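Long-range contacts in 2,5-dihydroxypyridine 5,6-dioxygenase (Pseudomonas putida KT2440, PDB 7CUP), which catalyses the iron-dependent cleavage of the 2,5-dihydroxypyridine ring between carbons 5 and 6 by dioxygen, giving N-formylmaleamate in aerobic nicotinate degradation: residues R131-V142 / L270-A278; A292-L300 / G339-A349. One frame throughout, in Å; residues are numbered along the deposited sequence.

Contact 1: residues R131-V142 / L270-A278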
loop_
_atom_site.group_PDB
_atom_site.type_symbol
_atom_site.label_atom_id
_atom_site.label_comp_id
_atom_site.label_asym_id
_atom_site.label_seq_id
_atom_site.Cartn_x
_atom_site.Cartn_y
_atom_site.Cartn_z
ATOM N N ARG A 131 23.788 -10.351 -10.730
ATOM C CA ARG A 131 24.919 -10.302 -11.687
ATOM C C ARG A 131 26.238 -10.594 -10.953
ATOM O O ARG A 131 27.111 -11.158 -11.587
ATOM C CB ARG A 131 24.959 -8.941 -12.391
ATOM C CG ARG A 131 26.073 -8.792 -13.420
ATOM C CD ARG A 131 25.867 -7.598 -14.336
ATOM N NE ARG A 131 25.510 -6.333 -13.680
ATOM C CZ ARG A 131 26.368 -5.494 -13.126
ATOM N NH1 ARG A 131 27.654 -5.803 -13.045
ATOM N NH2 ARG A 131 25.930 -4.368 -12.602
ATOM N N MET A 132 26.400 -10.165 -9.688
ATOM C CA MET A 132 27.611 -10.475 -8.884
ATOM C C MET A 132 27.246 -11.407 -7.708
ATOM O O MET A 132 27.768 -11.231 -6.626
ATOM C CB MET A 132 28.292 -9.184 -8.424
ATOM C CG MET A 132 28.828 -8.422 -9.587
ATOM S SD MET A 132 29.497 -6.833 -9.183
ATOM C CE MET A 132 28.016 -5.811 -9.166
ATOM N N LEU A 133 26.382 -12.383 -7.936
ATOM C CA LEU A 133 26.035 -13.411 -6.914
ATOM C C LEU A 133 27.323 -14.087 -6.446
ATOM O O LEU A 133 28.112 -14.559 -7.268
ATOM C CB LEU A 133 25.104 -14.438 -7.546
ATOM C CG LEU A 133 24.540 -15.463 -6.574
ATOM C CD1 LEU A 133 23.545 -14.811 -5.627
ATOM C CD2 LEU A 133 23.906 -16.601 -7.352
ATOM N N PRO A 134 27.617 -14.068 -5.134
ATOM C CA PRO A 134 28.914 -14.542 -4.648
ATOM C C PRO A 134 29.194 -16.043 -4.885
ATOM O O PRO A 134 28.267 -16.850 -4.929
ATOM C CB PRO A 134 28.882 -14.201 -3.153
ATOM C CG PRO A 134 27.853 -13.109 -3.034
ATOM C CD PRO A 134 26.818 -13.422 -4.087
ATOM N N THR A 135 30.484 -16.367 -5.076
ATOM C CA THR A 135 31.031 -17.733 -5.324
ATOM C C THR A 135 32.174 -18.018 -4.341
ATOM O O THR A 135 32.882 -17.082 -3.952
ATOM C CB THR A 135 31.494 -17.913 -6.780
ATOM O OG1 THR A 135 32.586 -17.034 -7.068
ATOM C CG2 THR A 135 30.373 -17.717 -7.779
ATOM N N GLU A 136 32.310 -19.273 -3.923
ATOM C CA GLU A 136 33.504 -19.792 -3.198
ATOM C C GLU A 136 34.767 -19.429 -3.990
ATOM O O GLU A 136 35.759 -19.069 -3.381
ATOM C CB GLU A 136 33.351 -21.300 -2.994
ATOM C CG GLU A 136 32.043 -21.658 -2.299
ATOM C CD GLU A 136 31.960 -22.973 -1.533
ATOM O OE1 GLU A 136 32.712 -23.139 -0.570
ATOM O OE2 GLU A 136 31.090 -23.791 -1.863
ATOM N N ASP A 137 34.702 -19.476 -5.314
ATOM C CA ASP A 137 35.862 -19.183 -6.192
ATOM C C ASP A 137 36.256 -17.712 -6.038
ATOM O O ASP A 137 37.482 -17.428 -5.999
ATOM C CB ASP A 137 35.573 -19.620 -7.627
ATOM C CG ASP A 137 36.824 -20.160 -8.302
ATOM O OD1 ASP A 137 37.399 -19.407 -9.126
ATOM O OD2 ASP A 137 37.246 -21.300 -7.948
ATOM N N ASP A 138 35.289 -16.793 -5.898
ATOM C CA ASP A 138 35.638 -15.372 -5.668
ATOM C C ASP A 138 36.471 -15.291 -4.382
ATOM O O ASP A 138 37.452 -14.553 -4.361
ATOM C CB ASP A 138 34.405 -14.455 -5.621
ATOM C CG ASP A 138 33.805 -14.139 -6.991
ATOM O OD1 ASP A 138 34.419 -14.519 -8.019
ATOM O OD2 ASP A 138 32.703 -13.536 -7.033
ATOM N N LYS A 139 36.029 -15.937 -3.314
ATOM C CA LYS A 139 36.715 -15.910 -1.994
ATOM C C LYS A 139 38.148 -16.433 -2.158
ATOM O O LYS A 139 39.087 -15.784 -1.631
ATOM C CB LYS A 139 35.979 -16.778 -0.977
ATOM C CG LYS A 139 36.542 -16.660 0.426
ATOM C CD LYS A 139 36.150 -17.794 1.318
ATOM C CE LYS A 139 36.765 -17.668 2.686
ATOM N NZ LYS A 139 36.098 -18.609 3.616
ATOM N N ARG A 140 38.289 -17.560 -2.849
ATOM C CA ARG A 140 39.613 -18.190 -3.090
ATOM C C ARG A 140 40.549 -17.144 -3.718
ATOM O O ARG A 140 41.663 -16.925 -3.170
ATOM C CB ARG A 140 39.467 -19.460 -3.939
ATOM C CG ARG A 140 40.776 -20.220 -4.129
ATOM C CD ARG A 140 40.727 -21.331 -5.158
ATOM N NE ARG A 140 40.273 -20.914 -6.489
ATOM C CZ ARG A 140 40.986 -20.205 -7.365
ATOM N NH1 ARG A 140 42.205 -19.780 -7.080
ATOM N NH2 ARG A 140 40.459 -19.884 -8.528
ATOM N N ARG A 141 40.118 -16.496 -4.803
ATOM C CA ARG A 141 40.967 -15.556 -5.579
ATOM C C ARG A 141 41.344 -14.368 -4.687
ATOM O O ARG A 141 42.514 -13.935 -4.706
ATOM C CB ARG A 141 40.266 -15.137 -6.875
ATOM C CG ARG A 141 40.085 -16.282 -7.864
ATOM C CD ARG A 141 39.571 -15.885 -9.247
ATOM N NE ARG A 141 38.281 -15.206 -9.134
ATOM C CZ ARG A 141 38.128 -13.880 -9.093
ATOM N NH1 ARG A 141 39.168 -13.077 -9.204
ATOM N NH2 ARG A 141 36.928 -13.346 -8.930
ATOM N N VAL A 142 40.402 -13.862 -3.899
ATOM C CA VAL A 142 40.620 -12.655 -3.043
ATOM C C VAL A 142 41.603 -12.975 -1.902
ATOM O O VAL A 142 42.414 -12.074 -1.543
ATOM C CB VAL A 142 39.282 -12.115 -2.508
ATOM C CG1 VAL A 142 39.472 -11.082 -1.404
ATOM C CG2 VAL A 142 38.427 -11.576 -3.648
ATOM N N LEU A 270 39.040 -7.349 -7.975
ATOM C CA LEU A 270 39.181 -8.765 -8.400
ATOM C C LEU A 270 37.834 -9.307 -8.859
ATOM O O LEU A 270 37.690 -10.545 -8.907
ATOM C CB LEU A 270 39.759 -9.566 -7.229
ATOM C CG LEU A 270 41.257 -9.334 -6.969
ATOM C CD1 LEU A 270 41.705 -9.999 -5.681
ATOM C CD2 LEU A 270 42.108 -9.816 -8.134
ATOM N N GLN A 271 36.901 -8.433 -9.242
ATOM C CA GLN A 271 35.521 -8.848 -9.633
ATOM C C GLN A 271 35.294 -8.675 -11.141
ATOM O O GLN A 271 34.878 -7.624 -11.621
ATOM C CB GLN A 271 34.488 -8.075 -8.796
ATOM C CG GLN A 271 33.058 -8.558 -8.977
ATOM C CD GLN A 271 32.920 -10.058 -8.944
ATOM O OE1 GLN A 271 32.980 -10.732 -9.969
ATOM N NE2 GLN A 271 32.664 -10.575 -7.753
ATOM N N PRO A 272 35.495 -9.734 -11.947
ATOM C CA PRO A 272 35.299 -9.624 -13.388
ATOM C C PRO A 272 33.824 -9.504 -13.799
ATOM O O PRO A 272 33.557 -9.079 -14.911
ATOM C CB PRO A 272 35.929 -10.920 -13.906
ATOM C CG PRO A 272 35.696 -11.903 -12.790
ATOM C CD PRO A 272 35.887 -11.088 -11.527
ATOM N N ARG A 273 32.889 -9.852 -12.918
ATOM C CA ARG A 273 31.436 -9.688 -13.202
ATOM C C ARG A 273 30.999 -8.237 -12.934
ATOM O O ARG A 273 29.888 -7.866 -13.378
ATOM C CB ARG A 273 30.646 -10.739 -12.421
ATOM C CG ARG A 273 30.905 -12.152 -12.925
ATOM C CD ARG A 273 30.080 -13.213 -12.188
ATOM N NE ARG A 273 30.550 -13.373 -10.818
ATOM C CZ ARG A 273 29.820 -13.782 -9.782
ATOM N NH1 ARG A 273 28.540 -14.089 -9.921
ATOM N NH2 ARG A 273 30.383 -13.872 -8.590
ATOM N N ALA A 274 31.836 -7.459 -12.247
ATOM C CA ALA A 274 31.669 -6.004 -12.075
ATOM C C ALA A 274 32.232 -5.369 -13.339
ATOM O O ALA A 274 33.169 -5.933 -13.886
ATOM C CB ALA A 274 32.388 -5.492 -10.850
ATOM N N GLN A 275 31.709 -4.222 -13.753
ATOM C CA GLN A 275 32.113 -3.589 -15.028
ATOM C C GLN A 275 32.212 -2.081 -14.839
ATOM O O GLN A 275 31.264 -1.427 -14.307
ATOM C CB GLN A 275 31.123 -3.940 -16.125
ATOM C CG GLN A 275 31.089 -5.416 -16.465
ATOM C CD GLN A 275 32.329 -5.820 -17.221
ATOM O OE1 GLN A 275 32.810 -5.083 -18.068
ATOM N NE2 GLN A 275 32.845 -7.000 -16.927
ATOM N N TRP A 276 33.320 -1.543 -15.324
ATOM C CA TRP A 276 33.560 -0.085 -15.358
ATOM C C TRP A 276 32.429 0.605 -16.119
ATOM O O TRP A 276 32.115 1.709 -15.758
ATOM C CB TRP A 276 34.933 0.140 -15.973
ATOM C CG TRP A 276 35.194 1.527 -16.429
ATOM C CD1 TRP A 276 35.481 2.592 -15.634
ATOM C CD2 TRP A 276 35.204 2.000 -17.790
ATOM N NE1 TRP A 276 35.664 3.705 -16.405
ATOM C CE2 TRP A 276 35.500 3.377 -17.730
ATOM C CE3 TRP A 276 35.028 1.403 -19.042
ATOM C CZ2 TRP A 276 35.625 4.166 -18.870
ATOM C CZ3 TRP A 276 35.127 2.184 -20.177
ATOM C CH2 TRP A 276 35.421 3.550 -20.089
ATOM N N THR A 277 31.790 -0.035 -17.098
ATOM C CA THR A 277 30.725 0.627 -17.907
ATOM C C THR A 277 29.361 0.634 -17.184
ATOM O O THR A 277 28.457 1.366 -17.614
ATOM C CB THR A 277 30.565 -0.048 -19.266
ATOM O OG1 THR A 277 30.293 -1.426 -18.969
ATOM C CG2 THR A 277 31.765 0.187 -20.147
ATOM N N ALA A 278 29.187 -0.168 -16.149
ATOM C CA ALA A 278 27.875 -0.361 -15.478
ATOM C C ALA A 278 27.293 0.972 -14.959
ATOM O O ALA A 278 26.072 1.200 -15.122
ATOM C CB ALA A 278 28.057 -1.388 -14.394
HETATM O O HOH W 1 26.093 -14.348 -11.605
HETATM O O HOH W 2 33.352 -13.537 -10.307
#
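Met132 and Arg273 mark the tightest backbone approach, their CA atoms 5.8 Å apart, where the linker between helices 126-131 and 136-151 runs past the loop that follows strand 263-269. Arg273 reaches across with its CG anti to the carbonyl carbon (chi1 -68°) and a bend at chi3. The end of its guanidinium, NH1 and NH2 together, closes on a single acceptor, Leu133 O, each nitrogen 2.7 Å from that oxygen. Arg273 NH2 also forms a salt bridge with Asp138 OD2 at 2.8 Å, the oxygen lying in the guanidinium plane, while Met132 CA sits over one face of the group. From the opposite face of the carboxylate, Gln271 NE2 donates to Asp138 OD2 at 3.0 Å (161° at the hydrogen); this amide nitrogen is also bonded to Ser192 O. The segment 131-142 holds a helix N-cap: Thr135 OG1 accepts from Asp138 N, which puts the acid that binds the loop in the first turn of helix 136-151. Asp138 OD1 takes Arg141 NH2, extending the salt-bridge network, and the backbone O of the buried Leu270 receives both NH1 and NH2 of Arg141, each at 2.9 Å and nearly coplanar with the guanidinium. Water joins Asp138 OD1, Gln271 OE1 and Arg273 NE. At the other end Arg131 NH1 meets Arg273 O at 3.1 Å on a lone pair in the carbonyl plane, and it also pairs with Asp291 of helix 290-294. Alongside, Met132 SD rests 3.6 Å from Ala274 CB.

Contact 2: residues A292-L300 / G339-A349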
loop_
_atom_site.group_PDB
_atom_site.type_symbol
_atom_site.label_atom_id
_atom_site.label_comp_id
_atom_site.label_asym_id
_atom_site.label_seq_id
_atom_site.Cartn_x
_atom_site.Cartn_y
_atom_site.Cartn_z
ATOM N N ALA A 292 31.898 0.036 -9.828
ATOM C CA ALA A 292 33.006 0.998 -9.919
ATOM C C ALA A 292 34.060 0.615 -8.885
ATOM O O ALA A 292 35.240 0.735 -9.200
ATOM C CB ALA A 292 32.498 2.411 -9.704
ATOM N N ARG A 293 33.659 0.186 -7.682
ATOM C CA ARG A 293 34.659 -0.148 -6.634
ATOM C C ARG A 293 35.376 -1.457 -6.988
ATOM O O ARG A 293 36.554 -1.598 -6.607
ATOM C CB ARG A 293 34.032 -0.240 -5.241
ATOM C CG ARG A 293 33.452 1.065 -4.721
ATOM C CD ARG A 293 32.908 0.931 -3.331
ATOM N NE ARG A 293 32.528 2.250 -2.858
ATOM C CZ ARG A 293 31.409 2.892 -3.182
ATOM N NH1 ARG A 293 30.522 2.318 -3.990
ATOM N NH2 ARG A 293 31.173 4.106 -2.689
ATOM N N ALA A 294 34.681 -2.429 -7.576
ATOM C CA ALA A 294 35.126 -3.841 -7.572
ATOM C C ALA A 294 35.716 -4.283 -8.917
ATOM O O ALA A 294 36.303 -5.365 -8.919
ATOM C CB ALA A 294 34.024 -4.786 -7.136
ATOM N N PHE A 295 35.564 -3.554 -10.013
ATOM C CA PHE A 295 35.855 -4.133 -11.347
ATOM C C PHE A 295 37.316 -4.631 -11.384
ATOM O O PHE A 295 38.242 -3.985 -10.843
ATOM C CB PHE A 295 35.467 -3.182 -12.473
ATOM C CG PHE A 295 36.270 -1.906 -12.648
ATOM C CD1 PHE A 295 37.363 -1.868 -13.499
ATOM C CD2 PHE A 295 35.847 -0.702 -12.089
ATOM C CE1 PHE A 295 38.035 -0.679 -13.741
ATOM C CE2 PHE A 295 36.533 0.482 -12.323
ATOM C CZ PHE A 295 37.637 0.492 -13.138
ATOM N N TYR A 296 37.504 -5.789 -12.004
ATOM C CA TYR A 296 38.789 -6.519 -12.121
ATOM C C TYR A 296 39.903 -5.570 -12.599
ATOM O O TYR A 296 39.787 -4.990 -13.690
ATOM C CB TYR A 296 38.566 -7.678 -13.091
ATOM C CG TYR A 296 39.640 -8.739 -13.146
ATOM C CD1 TYR A 296 39.716 -9.726 -12.175
ATOM C CD2 TYR A 296 40.512 -8.827 -14.219
ATOM C CE1 TYR A 296 40.653 -10.749 -12.243
ATOM C CE2 TYR A 296 41.446 -9.851 -14.309
ATOM C CZ TYR A 296 41.525 -10.807 -13.313
ATOM O OH TYR A 296 42.445 -11.809 -13.366
ATOM N N GLY A 297 40.953 -5.382 -11.805
ATOM C CA GLY A 297 42.161 -4.654 -12.253
ATOM C C GLY A 297 42.106 -3.153 -12.014
ATOM O O GLY A 297 43.042 -2.461 -12.411
ATOM N N ASN A 298 41.086 -2.634 -11.338
ATOM C CA ASN A 298 41.067 -1.200 -10.972
ATOM C C ASN A 298 42.121 -0.992 -9.874
ATOM O O ASN A 298 42.540 -1.964 -9.224
ATOM C CB ASN A 298 39.636 -0.712 -10.627
ATOM C CG ASN A 298 39.106 -1.105 -9.255
ATOM O OD1 ASN A 298 39.849 -1.557 -8.384
ATOM N ND2 ASN A 298 37.811 -0.909 -9.031
ATOM N N PHE A 299 42.545 0.248 -9.689
ATOM C CA PHE A 299 43.169 0.738 -8.441
ATOM C C PHE A 299 42.124 1.611 -7.754
ATOM O O PHE A 299 41.628 2.558 -8.379
ATOM C CB PHE A 299 44.443 1.539 -8.703
ATOM C CG PHE A 299 45.004 2.167 -7.460
ATOM C CD1 PHE A 299 45.481 1.378 -6.432
ATOM C CD2 PHE A 299 45.004 3.530 -7.294
ATOM C CE1 PHE A 299 45.965 1.951 -5.264
ATOM C CE2 PHE A 299 45.519 4.107 -6.148
ATOM C CZ PHE A 299 45.980 3.313 -5.122
ATOM N N LEU A 300 41.787 1.276 -6.520
ATOM C CA LEU A 300 40.771 2.010 -5.742
ATOM C C LEU A 300 41.481 2.648 -4.573
ATOM O O LEU A 300 42.034 1.902 -3.744
ATOM C CB LEU A 300 39.693 1.039 -5.251
ATOM C CG LEU A 300 38.578 1.675 -4.428
ATOM C CD1 LEU A 300 37.793 2.692 -5.257
ATOM C CD2 LEU A 300 37.649 0.597 -3.879
ATOM N N GLY A 339 45.963 -2.169 -16.039
ATOM C CA GLY A 339 44.604 -2.488 -15.571
ATOM C C GLY A 339 44.285 -3.971 -15.677
ATOM O O GLY A 339 43.108 -4.302 -15.495
ATOM N N ASP A 340 45.271 -4.844 -15.942
ATOM C CA ASP A 340 45.053 -6.318 -15.929
ATOM C C ASP A 340 45.758 -6.979 -14.734
ATOM O O ASP A 340 46.934 -6.656 -14.460
ATOM C CB ASP A 340 45.476 -7.024 -17.213
ATOM C CG ASP A 340 44.964 -8.455 -17.220
ATOM O OD1 ASP A 340 44.249 -8.827 -16.263
ATOM O OD2 ASP A 340 45.289 -9.196 -18.151
ATOM N N VAL A 341 45.040 -7.884 -14.063
ATOM C CA VAL A 341 45.540 -8.657 -12.890
ATOM C C VAL A 341 46.546 -9.698 -13.399
ATOM O O VAL A 341 46.167 -10.513 -14.246
ATOM C CB VAL A 341 44.384 -9.323 -12.128
ATOM C CG1 VAL A 341 44.912 -10.190 -11.002
ATOM C CG2 VAL A 341 43.417 -8.293 -11.572
ATOM N N VAL A 342 47.784 -9.647 -12.913
ATOM C CA VAL A 342 48.875 -10.566 -13.370
ATOM C C VAL A 342 49.346 -11.462 -12.214
ATOM O O VAL A 342 49.797 -12.560 -12.503
ATOM C CB VAL A 342 50.049 -9.806 -14.024
ATOM C CG1 VAL A 342 49.633 -9.225 -15.365
ATOM C CG2 VAL A 342 50.646 -8.729 -13.134
ATOM N N ALA A 343 49.217 -11.046 -10.958
ATOM C CA ALA A 343 49.673 -11.860 -9.812
ATOM C C ALA A 343 48.818 -11.541 -8.597
ATOM O O ALA A 343 48.426 -10.390 -8.439
ATOM C CB ALA A 343 51.120 -11.561 -9.526
ATOM N N PRO A 344 48.542 -12.520 -7.702
ATOM C CA PRO A 344 48.916 -13.913 -7.897
ATOM C C PRO A 344 48.192 -14.568 -9.068
ATOM O O PRO A 344 47.103 -14.140 -9.442
ATOM C CB PRO A 344 48.439 -14.674 -6.644
ATOM C CG PRO A 344 48.075 -13.611 -5.642
ATOM C CD PRO A 344 47.849 -12.330 -6.422
ATOM N N GLU A 345 48.797 -15.639 -9.566
ATOM C CA GLU A 345 48.214 -16.483 -10.632
ATOM C C GLU A 345 46.859 -17.040 -10.179
ATOM O O GLU A 345 45.919 -17.024 -11.006
ATOM C CB GLU A 345 49.168 -17.620 -10.986
ATOM C CG GLU A 345 48.718 -18.388 -12.210
ATOM C CD GLU A 345 48.524 -17.483 -13.412
ATOM O OE1 GLU A 345 47.573 -17.717 -14.186
ATOM O OE2 GLU A 345 49.322 -16.529 -13.554
ATOM N N GLU A 346 46.776 -17.507 -8.926
ATOM C CA GLU A 346 45.589 -18.180 -8.321
ATOM C C GLU A 346 44.468 -17.153 -8.060
ATOM O O GLU A 346 43.365 -17.590 -7.722
ATOM C CB GLU A 346 45.928 -18.887 -6.997
ATOM C CG GLU A 346 47.190 -19.749 -7.015
ATOM C CD GLU A 346 48.448 -19.027 -6.539
ATOM O OE1 GLU A 346 49.459 -19.036 -7.276
ATOM O OE2 GLU A 346 48.404 -18.428 -5.443
ATOM N N SER A 347 44.752 -15.848 -8.183
ATOM C CA SER A 347 43.796 -14.743 -7.956
ATOM C C SER A 347 43.116 -14.328 -9.268
ATOM O O SER A 347 42.137 -13.562 -9.202
ATOM C CB SER A 347 44.476 -13.579 -7.327
ATOM O OG SER A 347 44.977 -12.713 -8.334
ATOM N N ARG A 348 43.585 -14.815 -10.416
ATOM C CA ARG A 348 43.115 -14.327 -11.741
ATOM C C ARG A 348 41.817 -15.049 -12.119
ATOM O O ARG A 348 41.594 -16.190 -11.641
ATOM C CB ARG A 348 44.228 -14.474 -12.782
ATOM C CG ARG A 348 45.601 -14.101 -12.235
ATOM C CD ARG A 348 46.628 -13.799 -13.301
ATOM N NE ARG A 348 46.328 -14.549 -14.502
ATOM C CZ ARG A 348 46.598 -14.156 -15.735
ATOM N NH1 ARG A 348 47.211 -13.006 -15.968
ATOM N NH2 ARG A 348 46.255 -14.942 -16.739
ATOM N N ALA A 349 40.997 -14.398 -12.951
ATOM C CA ALA A 349 39.565 -14.713 -13.174
ATOM C C ALA A 349 39.404 -16.118 -13.759
ATOM O O ALA A 349 39.941 -16.333 -14.843
ATOM C CB ALA A 349 38.969 -13.667 -14.080
HETATM O O HOH W 3 40.851 -2.694 -15.151
HETATM O O HOH W 4 43.949 -11.407 -15.541
#
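Tyr296 lays one face of its ring against Val341 and turns its hydroxyl toward the last ordered residues. With CG anti to the backbone N (chi1 -167°), the ring extends from the 295-298 type II turn across Val341 of the short strand 340-341. Val341 CG2 stands over the ring centre, 3.6 Å from the Tyr296 centroid and 11° off the normal, a CH-pi contact; the two side chains cross at about a right angle. Ala349 N donates to Tyr296 OH at 3.0 Å, while Ala349 CB lies 3.8 Å from Tyr296 CE1. A water in the ring plane is 2.7 Å from Tyr296 OH and donates to Asp340 OD1. Replacing Tyr296 with an alanine removes hydroxyl and ring, which is likely to leave Ala349 N without its mate here and to open a gap over Val341 CG2. The backbones themselves meet at Gly297 and Gly339, both with positive phi: Gly297 CA points a hydrogen at Gly339 O (3.4 Å), and Gly339 CA returns one to Gly297 O. A CB on Gly297 would fall 2.0 Å from Gly339 O, so this approach probably requires glycine. A second water donates to both Tyr296 O and Gly339 O. No salt bridge ties the turn to this edge strand, consistent with a contact held mostly by ring packing, CA-H...O approaches and bridging water rather than by charge.

Contact 1 closes before contact 2 opens along the chain, and their centres lie 10 Å apart on the same side of the chain's centre. The loop 270-278 leads toward helix 290-294, whose last turn opens the segment 292-300, between strands 263-269 and 299-303, neighbours in one antiparallel sheet. The two contacts touch directly: Arg140 NH1 and Arg141 NH1 probably donate to Glu346 O and Ser347 O, so helix 136-151 joins the loop of contact 1 to the segment 339-349. Both contacts lie away from the iron, yet strand 299-303 carries its ligand Ser302 and Arg293 forms a salt bridge with the ligand Asp320, so they may steady structure that reaches the metal site.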